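Local structure of alternansucrase (Leuconostoc mesenteroides, 6HVG) at residues F1120-A1123 with P1127-T1130; S1062-I1067 with A1085-S1090. The protein belongs to glycosyl hydrolase family 70, combining a TIM-barrel-type catalytic core with choline-binding and putative cell-wall-binding repeats, and holds a calcium ion. One frame throughout, in Å; residues are numbered along the deposited sequence.

Contact 1 (F1120-A1123 with P1127-T1130); sequences FNKA and PNPT
The backbone O of N1128, which lies beside F1120 O across the contact, accepts a hydrogen bond from NH2 of R1089. This is a fold-back in the loop between helices 1102-1105 and 1135-1147, within the long connection that follows barrel strand 1081-1083 on the surface of the family 70 core. R1089 NH2 only packs near the carbonyl of F1120, so its positive charge sits beside both oxygens but bonds one. That same F1120 O rests on the CB of N1128 at 3.5 Å. N1128 is the centre of the contact. With chi1 at -166° its side chain leaves the backbone on the carbonyl-carbon side and crosses that of K1122 at about a right angle, with K1122 CG 3.9 Å from N1128 CB. Further along, the lysine chain bends, bringing its CE to 4.0 Å from P1127 O and an equal 4.0 Å from N1128 OD1, as van der Waals packing. N1121 deals with the proline: its CG is anti to the carbonyl carbon (chi1 -68°), which turns the amide back over the start of 1127-1130. Nothing here is hydrogen-bonded between the two segments, and the last touch is N1121 OD1 against P1127 CA at 3.6 Å.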
loop_
_atom_site.group_PDB
_atom_site.type_symbol
_atom_site.label_atom_id
_atom_site.label_comp_id
_atom_site.label_asym_id
_atom_site.label_seq_id
_atom_site.Cartn_x
_atom_site.Cartn_y
_atom_site.Cartn_z
ATOM N N PHE A 1120 28.719 -12.529 -5.351
ATOM C CA PHE A 1120 30.002 -12.735 -6.008
ATOM C C PHE A 1120 30.857 -11.485 -5.996
ATOM O O PHE A 1120 30.352 -10.379 -5.845
ATOM C CB PHE A 1120 29.826 -13.187 -7.452
ATOM C CG PHE A 1120 29.131 -14.512 -7.599
ATOM C CD1 PHE A 1120 27.819 -14.565 -8.014
ATOM C CD2 PHE A 1120 29.793 -15.708 -7.333
ATOM C CE1 PHE A 1120 27.172 -15.775 -8.168
ATOM C CE2 PHE A 1120 29.150 -16.929 -7.485
ATOM C CZ PHE A 1120 27.830 -16.958 -7.895
ATOM N N ASN A 1121 32.160 -11.679 -6.155
ATOM C CA ASN A 1121 33.098 -10.577 -6.228
ATOM C C ASN A 1121 32.881 -9.705 -7.479
ATOM O O ASN A 1121 32.384 -10.177 -8.504
ATOM C CB ASN A 1121 34.535 -11.115 -6.229
ATOM C CG ASN A 1121 34.944 -11.758 -4.905
ATOM O OD1 ASN A 1121 34.215 -11.722 -3.904
ATOM N ND2 ASN A 1121 36.132 -12.326 -4.902
ATOM N N LYS A 1122 33.247 -8.429 -7.386
ATOM C CA LYS A 1122 33.287 -7.571 -8.559
ATOM C C LYS A 1122 34.228 -8.215 -9.561
ATOM O O LYS A 1122 35.044 -9.063 -9.188
ATOM C CB LYS A 1122 33.794 -6.181 -8.197
ATOM C CG LYS A 1122 32.837 -5.369 -7.339
ATOM C CD LYS A 1122 33.399 -3.985 -7.020
ATOM C CE LYS A 1122 33.016 -3.472 -5.628
ATOM N NZ LYS A 1122 34.188 -2.778 -5.003
ATOM N N ALA A 1123 34.112 -7.830 -10.830
ATOM C CA ALA A 1123 34.966 -8.416 -11.888
ATOM C C ALA A 1123 36.445 -8.037 -11.715
ATOM O O ALA A 1123 37.333 -8.771 -12.156
ATOM C CB ALA A 1123 34.466 -8.029 -13.274
ATOM N N PRO A 1127 35.878 -7.930 -3.175
ATOM C CA PRO A 1127 34.655 -8.440 -2.559
ATOM C C PRO A 1127 33.442 -7.508 -2.729
ATOM O O PRO A 1127 33.576 -6.281 -2.816
ATOM C CB PRO A 1127 35.036 -8.603 -1.083
ATOM C CG PRO A 1127 36.170 -7.657 -0.876
ATOM C CD PRO A 1127 36.924 -7.642 -2.180
ATOM N N ASN A 1128 32.275 -8.122 -2.832
ATOM C CA ASN A 1128 31.033 -7.395 -3.033
ATOM C C ASN A 1128 29.912 -8.190 -2.373
ATOM O O ASN A 1128 29.041 -8.744 -3.045
ATOM C CB ASN A 1128 30.773 -7.187 -4.531
ATOM C CG ASN A 1128 29.693 -6.162 -4.809
ATOM O OD1 ASN A 1128 29.623 -5.105 -4.180
ATOM N ND2 ASN A 1128 28.859 -6.459 -5.773
ATOM N N PRO A 1129 29.934 -8.246 -1.035
ATOM C CA PRO A 1129 28.897 -8.970 -0.345
ATOM C C PRO A 1129 27.514 -8.378 -0.514
ATOM O O PRO A 1129 27.363 -7.203 -0.795
ATOM C CB PRO A 1129 29.324 -8.878 1.133
ATOM C CG PRO A 1129 30.193 -7.685 1.212
ATOM C CD PRO A 1129 30.918 -7.671 -0.095
ATOM N N THR A 1130 26.507 -9.223 -0.339
ATOM C CA THR A 1130 25.147 -8.775 -0.148
ATOM C C THR A 1130 25.070 -8.259 1.286
ATOM O O THR A 1130 26.085 -8.029 1.922
ATOM C CB THR A 1130 24.157 -9.934 -0.339
ATOM O OG1 THR A 1130 24.397 -10.940 0.649
ATOM C CG2 THR A 1130 24.309 -10.560 -1.723
#

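Contact 2 (S1062-I1067 with A1085-S1090); sequences STNVVI and APQYRS
N1064 gives its ND2 to OE1 of Q1087, 2.9 Å away, in a moderately bent hydrogen bond (N-H...O 150°) between two buried amides. The two side chains reach for each other head-on, their amide planes turned 37° apart. The acceptor lies close to the amide plane of N1064, whereas ND2 sits above the carbonyl plane of Q1087, 44° out of it, so the oxygen is not approached along a lone pair. The other end of the glutamine amide is used as well: NE2 donates to the backbone O of A1085 at 2.8 Å. A bend at chi2 curls the glutamine back so that NE2 can reach the carbonyl two residues earlier. Behind the asparagine is the first turn of helix 1063-1075, where I1067 N bonds to T1063 O at 2.8 Å, and a backbone bond ties N1064 to Y1132. L1138 of helix 1135-1147 touches both amide side chains, and A1141 packs on N1064. The contact thus pins the start of one barrel helix to the loop that follows strand 1081-1083. With OE1 accepting and NE2 donating, the Q1087 amide is held at both ends, which sets its flip and gives each of these buried polar atoms a partner.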
loop_
_atom_site.group_PDB
_atom_site.type_symbol
_atom_site.label_atom_id
_atom_site.label_comp_id
_atom_site.label_asym_id
_atom_site.label_seq_id
_atom_site.Cartn_x
_atom_site.Cartn_y
_atom_site.Cartn_z
ATOM N N SER A 1062 28.495 -10.603 9.396
ATOM C CA SER A 1062 27.499 -10.851 8.387
ATOM C C SER A 1062 26.689 -12.088 8.762
ATOM O O SER A 1062 27.241 -13.099 9.199
ATOM C CB SER A 1062 28.160 -11.074 7.044
ATOM O OG SER A 1062 28.990 -9.991 6.741
ATOM N N THR A 1063 25.385 -11.996 8.537
ATOM C CA THR A 1063 24.433 -13.029 8.892
ATOM C C THR A 1063 24.926 -14.450 8.624
ATOM O O THR A 1063 24.911 -15.285 9.510
ATOM C CB THR A 1063 23.096 -12.770 8.159
ATOM O OG1 THR A 1063 22.486 -11.584 8.687
ATOM C CG2 THR A 1063 22.121 -13.917 8.328
ATOM N N ASN A 1064 25.369 -14.720 7.403
ATOM C CA ASN A 1064 25.705 -16.086 6.990
ATOM C C ASN A 1064 27.001 -16.628 7.618
ATOM O O ASN A 1064 27.168 -17.847 7.767
ATOM C CB ASN A 1064 25.761 -16.176 5.460
ATOM C CG ASN A 1064 24.398 -15.990 4.805
ATOM O OD1 ASN A 1064 23.350 -16.035 5.462
ATOM N ND2 ASN A 1064 24.408 -15.784 3.492
ATOM N N VAL A 1065 27.915 -15.727 7.979
ATOM C CA VAL A 1065 29.084 -16.103 8.767
ATOM C C VAL A 1065 28.614 -16.528 10.150
ATOM O O VAL A 1065 28.939 -17.618 10.624
ATOM C CB VAL A 1065 30.100 -14.944 8.868
ATOM C CG1 VAL A 1065 31.192 -15.264 9.883
ATOM C CG2 VAL A 1065 30.712 -14.643 7.495
ATOM N N VAL A 1066 27.805 -15.680 10.772
ATOM C CA VAL A 1066 27.223 -15.985 12.087
ATOM C C VAL A 1066 26.423 -17.295 12.073
ATOM O O VAL A 1066 26.554 -18.088 12.986
ATOM C CB VAL A 1066 26.363 -14.817 12.625
ATOM C CG1 VAL A 1066 25.632 -15.202 13.895
ATOM C CG2 VAL A 1066 27.249 -13.611 12.905
ATOM N N ILE A 1067 25.620 -17.536 11.040
ATOM C CA ILE A 1067 24.824 -18.766 10.962
ATOM C C ILE A 1067 25.740 -19.991 10.998
ATOM O O ILE A 1067 25.423 -20.969 11.676
ATOM C CB ILE A 1067 23.891 -18.789 9.721
ATOM C CG1 ILE A 1067 22.764 -17.762 9.874
ATOM C CG2 ILE A 1067 23.249 -20.158 9.513
ATOM C CD1 ILE A 1067 22.059 -17.408 8.575
ATOM N N ALA A 1085 17.088 -15.700 4.397
ATOM C CA ALA A 1085 16.645 -14.561 3.616
ATOM C C ALA A 1085 16.969 -14.773 2.134
ATOM O O ALA A 1085 17.805 -15.621 1.794
ATOM C CB ALA A 1085 17.317 -13.300 4.108
ATOM N N PRO A 1086 16.281 -14.032 1.243
ATOM C CA PRO A 1086 16.622 -14.068 -0.173
ATOM C C PRO A 1086 18.003 -13.489 -0.384
ATOM O O PRO A 1086 18.286 -12.374 0.077
ATOM C CB PRO A 1086 15.570 -13.172 -0.815
ATOM C CG PRO A 1086 15.119 -12.274 0.293
ATOM C CD PRO A 1086 15.125 -13.163 1.495
ATOM N N GLN A 1087 18.860 -14.244 -1.069
ATOM C CA GLN A 1087 20.292 -13.934 -1.115
ATOM C C GLN A 1087 20.710 -13.093 -2.313
ATOM O O GLN A 1087 21.914 -12.924 -2.577
ATOM C CB GLN A 1087 21.086 -15.230 -1.127
ATOM C CG GLN A 1087 20.870 -16.078 0.106
ATOM C CD GLN A 1087 21.373 -15.398 1.343
ATOM O OE1 GLN A 1087 22.521 -14.976 1.386
ATOM N NE2 GLN A 1087 20.522 -15.290 2.361
ATOM N N TYR A 1088 19.733 -12.513 -3.005
ATOM C CA TYR A 1088 19.990 -11.873 -4.300
ATOM C C TYR A 1088 20.515 -10.465 -4.071
ATOM O O TYR A 1088 20.171 -9.829 -3.085
ATOM C CB TYR A 1088 18.714 -11.895 -5.114
ATOM C CG TYR A 1088 18.043 -13.244 -4.978
ATOM C CD1 TYR A 1088 18.589 -14.369 -5.568
ATOM C CD2 TYR A 1088 16.898 -13.408 -4.205
ATOM C CE1 TYR A 1088 18.007 -15.602 -5.422
ATOM C CE2 TYR A 1088 16.306 -14.642 -4.069
ATOM C CZ TYR A 1088 16.875 -15.737 -4.677
ATOM O OH TYR A 1088 16.330 -16.991 -4.538
ATOM N N ARG A 1089 21.379 -9.993 -4.953
ATOM C CA ARG A 1089 22.001 -8.675 -4.762
ATOM C C ARG A 1089 20.978 -7.544 -4.812
ATOM O O ARG A 1089 20.244 -7.410 -5.803
ATOM C CB ARG A 1089 23.071 -8.392 -5.815
ATOM C CG ARG A 1089 23.656 -6.997 -5.655
ATOM C CD ARG A 1089 24.940 -6.811 -6.416
ATOM N NE ARG A 1089 25.855 -7.938 -6.260
ATOM C CZ ARG A 1089 26.533 -8.225 -5.149
ATOM N NH1 ARG A 1089 26.423 -7.477 -4.056
ATOM N NH2 ARG A 1089 27.359 -9.254 -5.142
ATOM N N SER A 1090 20.981 -6.713 -3.771
ATOM C CA SER A 1090 20.028 -5.622 -3.677
ATOM C C SER A 1090 20.228 -4.587 -4.780
ATOM O O SER A 1090 21.366 -4.277 -5.172
ATOM C CB SER A 1090 20.124 -4.932 -2.331
ATOM O OG SER A 1090 19.327 -3.754 -2.307
#

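In the fold
Contact 2 is complete in the sequence before contact 1 begins; their centres are about 13 Å apart. Both belong to the barrel portion of the family 70 core: helix 1063-1075 leads into parallel strand 1081-1083, and the connection that follows carries 1085-1090, then 1120-1123 and 1127-1130, before helix 1135-1147 and strand 1151-1156. R1089 of contact 2 is the shared residue; it also forms a salt bridge with D1117, whose other carboxylate oxygen accepts from F1120 N, while T1130 CG2 packs on Q1087 O at 3.5 Å. The exposed fold-back of contact 1 is therefore fastened to the same connection whose beginning contact 2 secures in the buried interior.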